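SorB (Sorangium cellulosum, PDB 6B2V) helps build the polyketide antibiotic sorangicin on a trans-acyltransferase assembly line, this chain being the pyran synthase domain of module nine, related to dehydratase domains. Local coordinates at residues A78-A83 with L130-P135; P136-R141 with W240-P245; L181-H186 with A217-L222; V213-I218 with R228-P233; A45-G50 with D98-L103. All coordinates share one frame; numbering follows the deposited sequence.

In the fold
From the N terminus, contact 5 opens first, on strand 41-48, and closes at strand 101-110. Contact 1 opens between these two points, at the foot of strand 82-90, and closes on strand 123-132, so the two loops cross; both lie in the N-terminal hotdog fold. Contact 2 follows, joining the loop after strand 123-132 to strand 232-241 of the C-terminal hotdog, and it touches contact 1 through Gln138 and Ala83. Within its long loop lie contacts 3 and 4. Contact 3 brings strand 178-183 onto helix 207-225; contact 4 returns the chain from that helix to strand 232-241. They share Ala217 and Ile218.

Contact 1. Residues A78-A83 with L130-P135; sequences ADLSIA and LVFDEP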
# COMPACT_ATOMS: atom_id res chain seq x y z
N ALA A 78 -12.73 2.40 -15.99
CA ALA A 78 -14.17 2.38 -16.08
C ALA A 78 -14.74 3.79 -15.98
O ALA A 78 -15.85 3.92 -15.63
CB ALA A 78 -14.75 1.53 -14.99
N ASP A 79 -13.92 4.79 -16.14
CA ASP A 79 -14.29 6.19 -16.05
C ASP A 79 -14.81 6.64 -14.70
O ASP A 79 -15.60 7.52 -14.61
CB ASP A 79 -15.30 6.53 -17.14
CG ASP A 79 -14.78 6.23 -18.52
OD1 ASP A 79 -13.70 6.64 -18.84
OD2 ASP A 79 -15.49 5.58 -19.29
N LEU A 80 -14.34 6.04 -13.62
CA LEU A 80 -14.76 6.43 -12.30
C LEU A 80 -13.69 7.31 -11.68
O LEU A 80 -12.55 7.17 -11.97
CB LEU A 80 -15.04 5.22 -11.41
CG LEU A 80 -15.90 4.16 -12.07
CD1 LEU A 80 -15.93 2.85 -11.32
CD2 LEU A 80 -17.30 4.67 -12.31
N SER A 81 -14.10 8.20 -10.79
CA SER A 81 -13.21 9.12 -10.14
C SER A 81 -13.06 8.71 -8.68
O SER A 81 -13.96 8.80 -7.94
CB SER A 81 -13.80 10.54 -10.29
OG SER A 81 -12.95 11.51 -9.77
N ILE A 82 -11.87 8.32 -8.29
CA ILE A 82 -11.65 7.74 -6.98
C ILE A 82 -10.93 8.63 -6.01
O ILE A 82 -9.91 9.13 -6.32
CB ILE A 82 -10.82 6.46 -7.17
CG1 ILE A 82 -11.46 5.49 -8.15
CG2 ILE A 82 -10.51 5.77 -5.86
CD1 ILE A 82 -12.85 5.11 -7.82
N ALA A 83 -11.50 8.79 -4.85
CA ALA A 83 -10.94 9.55 -3.78
C ALA A 83 -10.10 8.73 -2.83
O ALA A 83 -9.27 9.23 -2.16
CB ALA A 83 -12.06 10.21 -2.98
N LEU A 130 -13.95 1.03 -3.12
CA LEU A 130 -13.45 2.20 -3.79
C LEU A 130 -14.42 3.34 -3.53
O LEU A 130 -15.57 3.21 -3.83
CB LEU A 130 -13.31 1.93 -5.28
CG LEU A 130 -12.20 1.01 -5.71
CD1 LEU A 130 -12.60 0.19 -6.89
CD2 LEU A 130 -10.94 1.75 -6.10
N VAL A 131 -13.92 4.43 -2.96
CA VAL A 131 -14.72 5.57 -2.60
C VAL A 131 -14.61 6.64 -3.67
O VAL A 131 -13.55 7.08 -3.99
CB VAL A 131 -14.18 6.17 -1.31
CG1 VAL A 131 -15.01 7.35 -0.87
CG2 VAL A 131 -14.10 5.11 -0.22
N PHE A 132 -15.76 7.00 -4.18
CA PHE A 132 -15.87 7.96 -5.23
C PHE A 132 -15.70 9.35 -4.70
O PHE A 132 -15.86 9.63 -3.58
CB PHE A 132 -17.27 7.86 -5.84
CG PHE A 132 -17.47 6.73 -6.81
CD1 PHE A 132 -16.51 5.81 -7.05
CD2 PHE A 132 -18.67 6.59 -7.46
CE1 PHE A 132 -16.72 4.79 -7.93
CE2 PHE A 132 -18.89 5.59 -8.36
CZ PHE A 132 -17.91 4.68 -8.59
N ASP A 133 -15.37 10.24 -5.61
CA ASP A 133 -15.26 11.63 -5.30
C ASP A 133 -16.64 12.24 -5.01
O ASP A 133 -16.71 13.23 -4.39
CB ASP A 133 -14.57 12.39 -6.43
CG ASP A 133 -13.11 12.28 -6.38
OD1 ASP A 133 -12.51 12.39 -5.35
OD2 ASP A 133 -12.52 12.13 -7.41
N GLU A 134 -17.70 11.64 -5.54
CA GLU A 134 -19.10 12.12 -5.36
C GLU A 134 -20.01 11.05 -4.76
O GLU A 134 -20.01 9.94 -5.21
CB GLU A 134 -19.74 12.63 -6.63
CG GLU A 134 -19.14 13.88 -7.19
CD GLU A 134 -19.20 15.07 -6.28
OE1 GLU A 134 -19.99 15.12 -5.39
OE2 GLU A 134 -18.43 15.99 -6.47
N PRO A 135 -20.78 11.38 -3.75
CA PRO A 135 -20.71 12.61 -2.98
C PRO A 135 -19.44 12.66 -2.13
O PRO A 135 -18.85 11.65 -1.91
CB PRO A 135 -21.92 12.50 -2.07
CG PRO A 135 -22.06 11.05 -1.85
CD PRO A 135 -21.70 10.41 -3.14
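The ring of Phe132 is the apolar centre, meeting Ile82 through CD1 and CE1 and Leu80 through its far end. Both methyl branches of Leu80 reach the ring tip, CD2 lying 3.8 Å from Phe132 CZ. CD1 of Ile82 sits 3.8 Å from Phe132 CD1. At the backbone Ile82 and Phe132 form an antiparallel, non-hydrogen-bonded pair whose side chains start off diverging; CG1 of Ile82 stands anti to its carbonyl carbon (chi1 -55°) and a further bend at chi2 brings CD1 back to Phe132. On the inner side, CG2 of Ile82 rests 4.1 Å from CD2 of Leu130, and Leu80, Ile82 and Leu130 all touch Ala75 of helix 64-77.

Moving outward, Ala83 N gives a 2.8 Å bond to Val131 O, and Asp133 N gives one of 3.1 Å to Ser81 O. The latter oxygen also receives the CA-H of Phe132. At the rim, Ser81 OG donates to Asp133 OD2 over a very short 2.5 Å, while the other oxygen, OD1, lies 3.3 Å from Ala83 CB.

The contact joins the start of strand 82-90, just after the Schellman motif that ends the helix, to the end of strand 123-132 in the N-terminal hotdog fold. The side toward helix 64-77 is thus held by apolar packing, and the outer side by a serine hydroxyl bonded to a carboxylate where the strands part.

Contact 2. Residues P136-R141 with W240-P245; sequences PAQPAR and WIYSDP
Trp240 opens the second segment with one indole face against Gln138 and Pro139. The proline stands across the ring system at about a right angle, its CD 3.5 Å from the centroid of the five-membered ring, and the packing is tight: CD comes within 3.2 Å of Trp240 CE2. Toward the rim of the six-membered ring, Gln138 CA makes a looser CH-pi contact, 4.2 Å from the centroid of that ring. Next along, Ile241 turns its side chain away and contributes its carbonyl, which takes a weak bond from Gln138 NE2 (3.3 Å); the same amide has a second weak acceptor in Ala83 O.

Tyr242 is gripped from both sides. Arg141 CG packs over one ring face, 4.0 Å from the centroid, and the amide of Gln138 comes obliquely from the other, with CD 3.6 Å from Tyr242 CE1. Extended with CG anti to the backbone N (chi1 -170°), the glutamine runs between the two aromatic rings. Tyr242 OH donates to Pro139 O over 3.0 Å, from well above the carbonyl plane. Beyond it, Ser243 lies beside the end of Arg141, whose NE bonds to Cys279 O.

The loop that follows strand 123-132 is thereby laid over the end of strand 232-241. In the sheet, strand 232-241 runs between strands 82-90 and 279-289, with backbone bonds from Trp240 to Ala282 and Tyr242 to Leu280, while Val131 of strand 123-132 meets the edge of the indole.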
# COMPACT_ATOMS: atom_id res chain seq x y z
N PRO A 136 -19.07 13.83 -1.68
CA PRO A 136 -17.81 13.93 -0.96
C PRO A 136 -17.76 13.04 0.24
O PRO A 136 -18.67 13.00 0.98
CB PRO A 136 -17.75 15.39 -0.56
CG PRO A 136 -18.51 16.09 -1.63
CD PRO A 136 -19.63 15.15 -1.98
N ALA A 137 -16.71 12.25 0.32
CA ALA A 137 -16.48 11.36 1.43
C ALA A 137 -15.04 11.37 1.98
O ALA A 137 -14.77 10.80 2.99
CB ALA A 137 -16.94 9.97 1.08
N GLN A 138 -14.16 12.06 1.32
CA GLN A 138 -12.79 12.12 1.76
C GLN A 138 -12.66 13.07 2.91
O GLN A 138 -13.06 14.19 2.84
CB GLN A 138 -11.95 12.57 0.55
CG GLN A 138 -10.45 12.49 0.67
CD GLN A 138 -9.74 13.01 -0.55
OE1 GLN A 138 -9.77 14.19 -0.84
NE2 GLN A 138 -9.04 12.13 -1.23
N PRO A 139 -11.98 12.64 3.97
CA PRO A 139 -11.71 13.54 5.08
C PRO A 139 -10.80 14.65 4.59
O PRO A 139 -10.01 14.46 3.71
CB PRO A 139 -10.92 12.69 6.07
CG PRO A 139 -11.07 11.31 5.63
CD PRO A 139 -11.52 11.28 4.22
N ALA A 140 -10.85 15.78 5.25
CA ALA A 140 -10.03 16.88 4.86
C ALA A 140 -8.59 16.46 5.01
O ALA A 140 -8.24 15.76 5.88
CB ALA A 140 -10.30 18.09 5.74
N ARG A 141 -7.80 16.97 4.10
CA ARG A 141 -6.40 16.70 4.07
C ARG A 141 -5.90 17.15 5.42
O ARG A 141 -6.16 18.19 5.85
CB ARG A 141 -5.77 17.56 2.98
CG ARG A 141 -4.34 17.22 2.64
CD ARG A 141 -3.69 18.13 1.62
NE ARG A 141 -2.71 17.48 0.82
CZ ARG A 141 -1.90 18.09 -0.02
NH1 ARG A 141 -1.95 19.41 -0.13
NH2 ARG A 141 -1.06 17.41 -0.75
N TRP A 240 -6.34 7.37 1.58
CA TRP A 240 -6.80 8.59 0.94
C TRP A 240 -5.67 9.18 0.10
O TRP A 240 -4.65 9.34 0.58
CB TRP A 240 -7.29 9.60 1.99
CG TRP A 240 -8.40 9.08 2.85
CD1 TRP A 240 -8.36 8.85 4.16
CD2 TRP A 240 -9.72 8.74 2.42
NE1 TRP A 240 -9.56 8.40 4.60
CE2 TRP A 240 -10.42 8.32 3.54
CE3 TRP A 240 -10.37 8.76 1.20
CZ2 TRP A 240 -11.73 7.89 3.48
CZ3 TRP A 240 -11.68 8.32 1.15
CH2 TRP A 240 -12.33 7.92 2.28
N ILE A 241 -5.94 9.48 -1.16
CA ILE A 241 -4.96 9.98 -2.07
C ILE A 241 -5.19 11.47 -2.32
O ILE A 241 -6.20 11.83 -2.83
CB ILE A 241 -5.21 9.26 -3.40
CG1 ILE A 241 -5.10 7.75 -3.23
CG2 ILE A 241 -4.23 9.75 -4.42
CD1 ILE A 241 -5.86 6.98 -4.30
N TYR A 242 -4.27 12.32 -1.90
CA TYR A 242 -4.46 13.76 -2.05
C TYR A 242 -3.74 14.41 -3.22
O TYR A 242 -4.24 15.28 -3.82
CB TYR A 242 -4.13 14.47 -0.73
CG TYR A 242 -5.01 14.08 0.41
CD1 TYR A 242 -6.28 14.55 0.51
CD2 TYR A 242 -4.56 13.25 1.42
CE1 TYR A 242 -7.08 14.20 1.57
CE2 TYR A 242 -5.35 12.90 2.46
CZ TYR A 242 -6.62 13.37 2.52
OH TYR A 242 -7.41 13.03 3.56
N SER A 243 -2.56 13.93 -3.48
CA SER A 243 -1.76 14.43 -4.58
C SER A 243 -0.68 13.43 -5.02
O SER A 243 -0.54 12.45 -4.42
CB SER A 243 -1.25 15.83 -4.30
OG SER A 243 -0.21 15.75 -3.47
N ASP A 244 0.09 13.74 -6.04
CA ASP A 244 1.04 12.77 -6.55
C ASP A 244 2.06 12.35 -5.51
O ASP A 244 2.82 13.13 -5.06
CB ASP A 244 1.80 13.45 -7.72
CG ASP A 244 2.74 12.52 -8.51
OD1 ASP A 244 3.04 11.44 -8.16
OD2 ASP A 244 3.19 12.96 -9.54
N PRO A 245 2.13 11.05 -5.26
CA PRO A 245 3.02 10.50 -4.26
C PRO A 245 4.52 10.54 -4.60
O PRO A 245 5.36 10.49 -3.80
CB PRO A 245 2.56 9.07 -4.09
CG PRO A 245 1.67 8.78 -5.19
CD PRO A 245 1.24 10.03 -5.82

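Contact 3. Residues L181-H186 with A217-L222; sequences LVHSDH and AIFLSL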
# COMPACT_ATOMS: atom_id res chain seq x y z
N LEU A 181 15.94 5.96 8.67
CA LEU A 181 14.84 5.64 9.53
C LEU A 181 15.12 5.93 11.02
O LEU A 181 16.05 5.46 11.51
CB LEU A 181 14.51 4.15 9.35
CG LEU A 181 13.37 3.55 10.18
CD1 LEU A 181 12.05 4.24 9.93
CD2 LEU A 181 13.17 2.08 9.83
N VAL A 182 14.27 6.69 11.69
CA VAL A 182 14.37 6.94 13.11
C VAL A 182 13.01 6.62 13.75
O VAL A 182 12.01 6.65 13.14
CB VAL A 182 14.82 8.39 13.47
CG1 VAL A 182 16.20 8.71 12.92
CG2 VAL A 182 13.81 9.41 12.99
N HIS A 183 13.09 6.29 15.02
CA HIS A 183 11.90 5.93 15.72
C HIS A 183 11.95 6.07 17.25
O HIS A 183 12.96 6.12 17.81
CB HIS A 183 11.51 4.48 15.33
CG HIS A 183 12.35 3.40 15.94
ND1 HIS A 183 12.01 2.80 17.12
CD2 HIS A 183 13.50 2.82 15.54
CE1 HIS A 183 12.89 1.88 17.40
NE2 HIS A 183 13.81 1.87 16.47
N SER A 184 10.77 6.17 17.81
CA SER A 184 10.56 6.06 19.25
C SER A 184 9.91 4.69 19.53
O SER A 184 9.91 3.83 18.72
CB SER A 184 9.63 7.14 19.81
OG SER A 184 8.37 7.00 19.31
N ASP A 185 9.34 4.54 20.70
CA ASP A 185 8.67 3.28 20.97
C ASP A 185 7.34 3.13 20.27
O ASP A 185 6.82 2.08 20.28
CB ASP A 185 8.51 2.99 22.48
CG ASP A 185 7.74 4.03 23.21
OD1 ASP A 185 7.33 5.00 22.65
OD2 ASP A 185 7.60 3.84 24.40
N HIS A 186 6.80 4.20 19.71
CA HIS A 186 5.51 4.16 19.06
C HIS A 186 5.32 5.00 17.77
O HIS A 186 4.30 5.04 17.24
CB HIS A 186 4.42 4.62 20.02
CG HIS A 186 4.54 6.05 20.38
ND1 HIS A 186 5.45 6.50 21.30
CD2 HIS A 186 3.92 7.15 19.91
CE1 HIS A 186 5.36 7.80 21.41
NE2 HIS A 186 4.44 8.22 20.57
N ALA A 217 5.82 1.39 8.99
CA ALA A 217 4.72 0.95 9.84
C ALA A 217 4.87 -0.51 10.27
O ALA A 217 4.59 -0.83 11.36
CB ALA A 217 3.38 1.17 9.13
N ILE A 218 5.27 -1.34 9.34
CA ILE A 218 5.49 -2.72 9.66
C ILE A 218 6.68 -2.89 10.62
O ILE A 218 6.60 -3.61 11.54
CB ILE A 218 5.68 -3.55 8.40
CG1 ILE A 218 4.38 -3.60 7.65
CG2 ILE A 218 6.17 -4.94 8.74
CD1 ILE A 218 4.53 -3.99 6.21
N PHE A 219 7.71 -2.11 10.40
CA PHE A 219 8.85 -2.12 11.28
C PHE A 219 8.39 -1.73 12.71
O PHE A 219 8.76 -2.36 13.64
CB PHE A 219 9.93 -1.16 10.71
CG PHE A 219 11.07 -0.90 11.63
CD1 PHE A 219 11.00 0.09 12.53
CD2 PHE A 219 12.17 -1.68 11.59
CE1 PHE A 219 12.01 0.33 13.40
CE2 PHE A 219 13.22 -1.44 12.45
CZ PHE A 219 13.13 -0.44 13.35
N LEU A 220 7.55 -0.73 12.83
CA LEU A 220 7.04 -0.32 14.11
C LEU A 220 6.22 -1.44 14.78
O LEU A 220 6.32 -1.66 15.93
CB LEU A 220 6.20 0.94 13.96
CG LEU A 220 6.01 1.90 15.07
CD1 LEU A 220 7.33 2.24 15.73
CD2 LEU A 220 5.41 3.14 14.44
N SER A 221 5.44 -2.15 13.97
CA SER A 221 4.61 -3.23 14.48
C SER A 221 5.49 -4.28 15.08
O SER A 221 5.20 -4.76 16.10
CB SER A 221 3.75 -3.85 13.34
OG SER A 221 2.83 -4.82 13.80
N LEU A 222 6.57 -4.61 14.41
CA LEU A 222 7.53 -5.58 14.92
C LEU A 222 8.24 -5.14 16.21
O LEU A 222 8.28 -5.85 17.17
CB LEU A 222 8.55 -5.94 13.85
CG LEU A 222 7.94 -6.70 12.68
CD1 LEU A 222 8.99 -6.80 11.60
CD2 LEU A 222 7.49 -8.06 13.08
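Phe219 plays two parts at once: its edge points into the face of His183, and its own face is covered by Leu181. This is helix-on-sheet packing inside the C-terminal hotdog fold, where strand 178-183 lies against the long helix 207-225. In the T-shaped pair the ring centroids are 5.2 Å apart with the planes at 72°, and Phe219 CE1 approaches His183 CD2 to 3.6 Å, toward the rim of the imidazole. Leu181 CD2 sits almost straight above the middle of the phenyl ring, 4.0 Å from its centroid.

The imidazole is held by its own strand end. His183 CG lies between the backbone N and carbonyl carbon (chi1 75°), a torsion that swings ND1 round to Ser184 O, to which it donates over 2.8 Å with the acceptor close to the ring plane. This bond fixes the rotation of the face that Phe219 meets. The chain then turns: Ser184 OG accepts from His186 N in an ST turn, and His186 ND1 donates to Asp185 OD1 over 2.8 Å, nearly straight at 175°.

Helix 160-166 closes on Phe219 through Arg163 and Asn164, and Gln224, farther along helix 207-225, donates to Asp185 O. At the outer end of the contact, Leu220 sets both methyl branches against the turn, CD2 lying 3.6 Å from His186 O.

Contact 4. Residues V213-I218 with R228-P233; sequences VLVPAI and REWRFP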
# COMPACT_ATOMS: atom_id res chain seq x y z
N VAL A 213 6.30 3.29 1.85
CA VAL A 213 5.41 3.85 2.85
C VAL A 213 5.03 2.85 3.96
O VAL A 213 4.93 3.17 5.09
CB VAL A 213 4.14 4.42 2.20
CG1 VAL A 213 3.24 5.05 3.22
CG2 VAL A 213 4.45 5.42 1.13
N LEU A 214 4.75 1.64 3.54
CA LEU A 214 4.37 0.60 4.48
C LEU A 214 5.46 0.03 5.38
O LEU A 214 5.21 -0.33 6.46
CB LEU A 214 3.62 -0.55 3.79
CG LEU A 214 2.31 -0.17 3.06
CD1 LEU A 214 1.50 -1.38 2.69
CD2 LEU A 214 1.47 0.83 3.82
N VAL A 215 6.69 0.01 4.88
CA VAL A 215 7.77 -0.61 5.63
C VAL A 215 7.99 0.00 6.99
O VAL A 215 8.19 -0.71 7.92
CB VAL A 215 9.09 -0.71 4.78
CG1 VAL A 215 10.35 -0.86 5.62
CG2 VAL A 215 8.99 -1.89 3.88
N PRO A 216 7.94 1.31 7.12
CA PRO A 216 8.15 1.90 8.43
C PRO A 216 7.07 1.50 9.44
O PRO A 216 7.36 1.41 10.58
CB PRO A 216 8.20 3.40 8.14
CG PRO A 216 8.75 3.43 6.81
CD PRO A 216 8.07 2.33 6.08
N ALA A 217 5.82 1.39 8.99
CA ALA A 217 4.72 0.95 9.84
C ALA A 217 4.87 -0.51 10.27
O ALA A 217 4.59 -0.83 11.36
CB ALA A 217 3.38 1.17 9.13
N ILE A 218 5.27 -1.34 9.34
CA ILE A 218 5.49 -2.72 9.66
C ILE A 218 6.68 -2.89 10.62
O ILE A 218 6.60 -3.61 11.54
CB ILE A 218 5.68 -3.55 8.40
CG1 ILE A 218 4.38 -3.60 7.65
CG2 ILE A 218 6.17 -4.94 8.74
CD1 ILE A 218 4.53 -3.99 6.21
N ARG A 228 10.51 -10.42 15.21
CA ARG A 228 11.42 -10.39 14.12
C ARG A 228 10.95 -11.06 12.82
O ARG A 228 11.69 -11.17 11.94
CB ARG A 228 12.73 -11.06 14.55
CG ARG A 228 13.64 -10.15 15.32
CD ARG A 228 14.88 -10.87 15.84
NE ARG A 228 15.84 -11.10 14.79
CZ ARG A 228 16.81 -10.27 14.46
NH1 ARG A 228 16.95 -9.10 15.07
NH2 ARG A 228 17.62 -10.59 13.54
N GLU A 229 9.74 -11.55 12.75
CA GLU A 229 9.23 -12.17 11.56
C GLU A 229 8.42 -11.11 10.79
O GLU A 229 7.64 -10.45 11.36
CB GLU A 229 8.35 -13.36 11.95
CG GLU A 229 9.03 -14.51 12.70
CD GLU A 229 9.94 -15.31 11.84
OE1 GLU A 229 9.50 -15.73 10.79
OE2 GLU A 229 11.08 -15.53 12.23
N TRP A 230 8.61 -11.02 9.49
CA TRP A 230 7.91 -10.00 8.68
C TRP A 230 6.42 -10.12 8.75
O TRP A 230 5.89 -11.20 8.88
CB TRP A 230 8.34 -10.07 7.21
CG TRP A 230 7.99 -8.84 6.43
CD1 TRP A 230 7.11 -8.72 5.45
CD2 TRP A 230 8.50 -7.55 6.67
NE1 TRP A 230 7.04 -7.43 5.03
CE2 TRP A 230 7.89 -6.69 5.78
CE3 TRP A 230 9.41 -7.03 7.56
CZ2 TRP A 230 8.19 -5.37 5.73
CZ3 TRP A 230 9.71 -5.72 7.51
CH2 TRP A 230 9.10 -4.90 6.60
N ARG A 231 5.76 -8.98 8.70
CA ARG A 231 4.34 -8.94 8.71
C ARG A 231 3.83 -8.33 7.41
O ARG A 231 4.44 -7.50 6.84
CB ARG A 231 3.85 -8.19 9.95
CG ARG A 231 4.17 -8.90 11.27
CD ARG A 231 3.78 -8.14 12.51
NE ARG A 231 3.94 -8.95 13.70
CZ ARG A 231 3.54 -8.62 14.89
NH1 ARG A 231 2.95 -7.48 15.11
NH2 ARG A 231 3.71 -9.45 15.88
N PHE A 232 2.71 -8.84 6.96
CA PHE A 232 2.06 -8.43 5.74
C PHE A 232 0.73 -7.76 5.99
O PHE A 232 0.06 -8.10 6.89
CB PHE A 232 1.85 -9.64 4.84
CG PHE A 232 3.07 -10.38 4.55
CD1 PHE A 232 3.53 -11.30 5.43
CD2 PHE A 232 3.76 -10.13 3.43
CE1 PHE A 232 4.68 -11.98 5.19
CE2 PHE A 232 4.92 -10.80 3.17
CZ PHE A 232 5.37 -11.74 4.06
N PRO A 233 0.37 -6.83 5.13
CA PRO A 233 -0.90 -6.15 5.33
C PRO A 233 -2.09 -7.15 5.36
O PRO A 233 -2.13 -7.98 4.56
CB PRO A 233 -0.99 -5.23 4.09
CG PRO A 233 0.44 -4.94 3.83
CD PRO A 233 1.22 -6.15 4.15
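Residues 213-218 are helical with a kink at Pro216, whose N makes no bond to the preceding turn, and the chain at 228-233 passes alongside as it enters strand 232-241, Ile218 and Arg231 coming nearest with CA atoms 6.4 Å apart. No hydrogen bond crosses between them.

Ile218 makes the central contact with its CG2 branch, set over the six-membered ring of Trp230 at 3.6 Å from the centroid and only 11° off the normal. Its other arm reaches past the indole, leaving CD1 3.6 Å from Arg231 O. One turn back along the helix, Val215 CG2 comes to the rim of the same indole, near the ring plane and 4.0 Å from CZ2. Trp230 takes CG anti to its backbone N (chi1 -163°), which carries the benzo ring in toward the helix. Leu214 continues the row at the start of the strand, its CD1 3.9 Å from Pro233 CG.

Of the Arg231 side chain only CB comes near Ile218, at its CG2; the rest of the extended chain leads away to a salt bridge with Asp225 and a bond to Ser221 OG, both farther along helix 207-225. The interface inside this C-terminal hotdog is therefore almost wholly apolar, the arginine's charge being met beyond it. Arg231 O is the exception: it is buried under Ile218 with no polar partner in the model, which probably carries some energetic cost.

Contact 5. Residues A45-G50 with D98-L103; sequences AAVFDG and DRACEL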
# COMPACT_ATOMS: atom_id res chain seq x y z
N ALA A 45 -8.91 -7.52 -16.32
CA ALA A 45 -7.93 -8.55 -16.14
C ALA A 45 -6.55 -8.20 -16.64
O ALA A 45 -6.40 -7.33 -17.41
CB ALA A 45 -8.42 -9.81 -16.81
N ALA A 46 -5.55 -8.88 -16.08
CA ALA A 46 -4.18 -8.80 -16.47
C ALA A 46 -3.50 -10.14 -16.28
O ALA A 46 -3.81 -10.85 -15.41
CB ALA A 46 -3.45 -7.72 -15.67
N VAL A 47 -2.53 -10.44 -17.11
CA VAL A 47 -1.75 -11.64 -16.99
C VAL A 47 -0.31 -11.27 -16.66
O VAL A 47 0.22 -10.47 -17.30
CB VAL A 47 -1.73 -12.42 -18.30
CG1 VAL A 47 -0.85 -13.63 -18.17
CG2 VAL A 47 -3.13 -12.82 -18.68
N PHE A 48 0.25 -11.89 -15.65
CA PHE A 48 1.61 -11.65 -15.23
C PHE A 48 2.43 -12.89 -15.37
O PHE A 48 1.97 -13.95 -15.13
CB PHE A 48 1.63 -11.20 -13.78
CG PHE A 48 0.77 -10.02 -13.52
CD1 PHE A 48 1.20 -8.77 -13.83
CD2 PHE A 48 -0.48 -10.17 -13.02
CE1 PHE A 48 0.41 -7.69 -13.62
CE2 PHE A 48 -1.27 -9.08 -12.80
CZ PHE A 48 -0.83 -7.83 -13.11
N ASP A 49 3.62 -12.73 -15.87
CA ASP A 49 4.53 -13.83 -16.05
C ASP A 49 5.67 -13.95 -15.06
O ASP A 49 6.36 -14.89 -15.08
CB ASP A 49 5.06 -13.92 -17.48
CG ASP A 49 5.95 -12.79 -17.85
OD1 ASP A 49 6.34 -12.00 -17.03
OD2 ASP A 49 6.23 -12.70 -19.02
N GLY A 50 5.79 -13.00 -14.17
CA GLY A 50 6.84 -13.05 -13.20
C GLY A 50 8.11 -12.30 -13.54
O GLY A 50 8.97 -12.14 -12.70
N ASP A 98 6.90 -19.79 -11.64
CA ASP A 98 6.99 -20.86 -12.62
C ASP A 98 6.23 -20.64 -13.95
O ASP A 98 6.74 -20.86 -15.03
CB ASP A 98 6.50 -22.14 -11.95
CG ASP A 98 5.26 -21.90 -11.07
OD1 ASP A 98 5.36 -21.30 -9.97
OD2 ASP A 98 4.17 -22.31 -11.49
N ARG A 99 5.02 -20.17 -13.82
CA ARG A 99 4.10 -20.00 -14.92
C ARG A 99 3.33 -18.71 -14.82
O ARG A 99 3.04 -18.28 -13.75
CB ARG A 99 3.14 -21.16 -14.74
CG ARG A 99 1.78 -21.13 -15.44
CD ARG A 99 1.29 -22.50 -15.85
NE ARG A 99 2.20 -23.11 -16.78
CZ ARG A 99 2.00 -23.27 -18.09
NH1 ARG A 99 0.88 -22.95 -18.69
NH2 ARG A 99 2.97 -23.80 -18.81
N ALA A 100 2.89 -18.16 -15.93
CA ALA A 100 2.07 -16.96 -15.90
C ALA A 100 0.68 -17.23 -15.30
O ALA A 100 0.25 -18.32 -15.24
CB ALA A 100 1.90 -16.39 -17.25
N CYS A 101 0.04 -16.17 -14.79
CA CYS A 101 -1.27 -16.25 -14.17
C CYS A 101 -2.10 -15.01 -14.45
O CYS A 101 -1.59 -13.93 -14.50
CB CYS A 101 -1.11 -16.38 -12.66
SG CYS A 101 -2.52 -16.98 -11.70
N GLU A 102 -3.39 -15.19 -14.57
CA GLU A 102 -4.26 -14.09 -14.76
C GLU A 102 -4.82 -13.62 -13.43
O GLU A 102 -5.07 -14.39 -12.59
CB GLU A 102 -5.43 -14.49 -15.65
CG GLU A 102 -6.47 -13.42 -15.89
CD GLU A 102 -7.82 -13.92 -16.44
OE1 GLU A 102 -8.62 -14.52 -15.74
OE2 GLU A 102 -8.11 -13.66 -17.55
N LEU A 103 -4.95 -12.32 -13.28
CA LEU A 103 -5.57 -11.72 -12.11
C LEU A 103 -6.75 -10.92 -12.61
O LEU A 103 -6.61 -10.21 -13.56
CB LEU A 103 -4.59 -10.83 -11.38
CG LEU A 103 -4.82 -10.54 -9.93
CD1 LEU A 103 -4.94 -11.78 -9.11
CD2 LEU A 103 -3.66 -9.73 -9.41
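Two antiparallel strands, 41-48 and 101-110, pair here near the outer side of the N-terminal hotdog fold, and the contact catches the point where they separate into loops. Their directions differ by 152°, and Ala46-Leu103 and Phe48-Cys101 are the hydrogen-bonded pairs. Each pair exchanges two backbone bonds, from Ala46 N to Leu103 O at 3.0 Å and from Leu103 N to Ala46 O at 2.8 Å, with the same pattern repeated at 3.0 Å between Phe48 and Cys101. Val47 and Glu102 make the non-hydrogen-bonded pair between them.

Phe48 and Leu103 share the buried face. The phenyl ring presents its edge, CE2 lying 4.0 Å from Leu103 CB, and makes a further edge-to-face pair with Phe62; Leu103 reaches on to Tyr67 and Met70 of helix 64-77. On the opposite face Val47 CG1 meets Ala100 CB at 4.0 Å. Glu102, with CG anti to its backbone N (chi1 178°), stretches alongside Ala45, and OE2 ends 3.9 Å from Ala45 CB. OE2 also makes a weak, long ion pair with Arg33, and OE1 another with Arg104.

The sheet thus has an aromatic and aliphatic side turned to the helix and a mixed side carrying the carboxylate, while the regular backbone bonds do the joining.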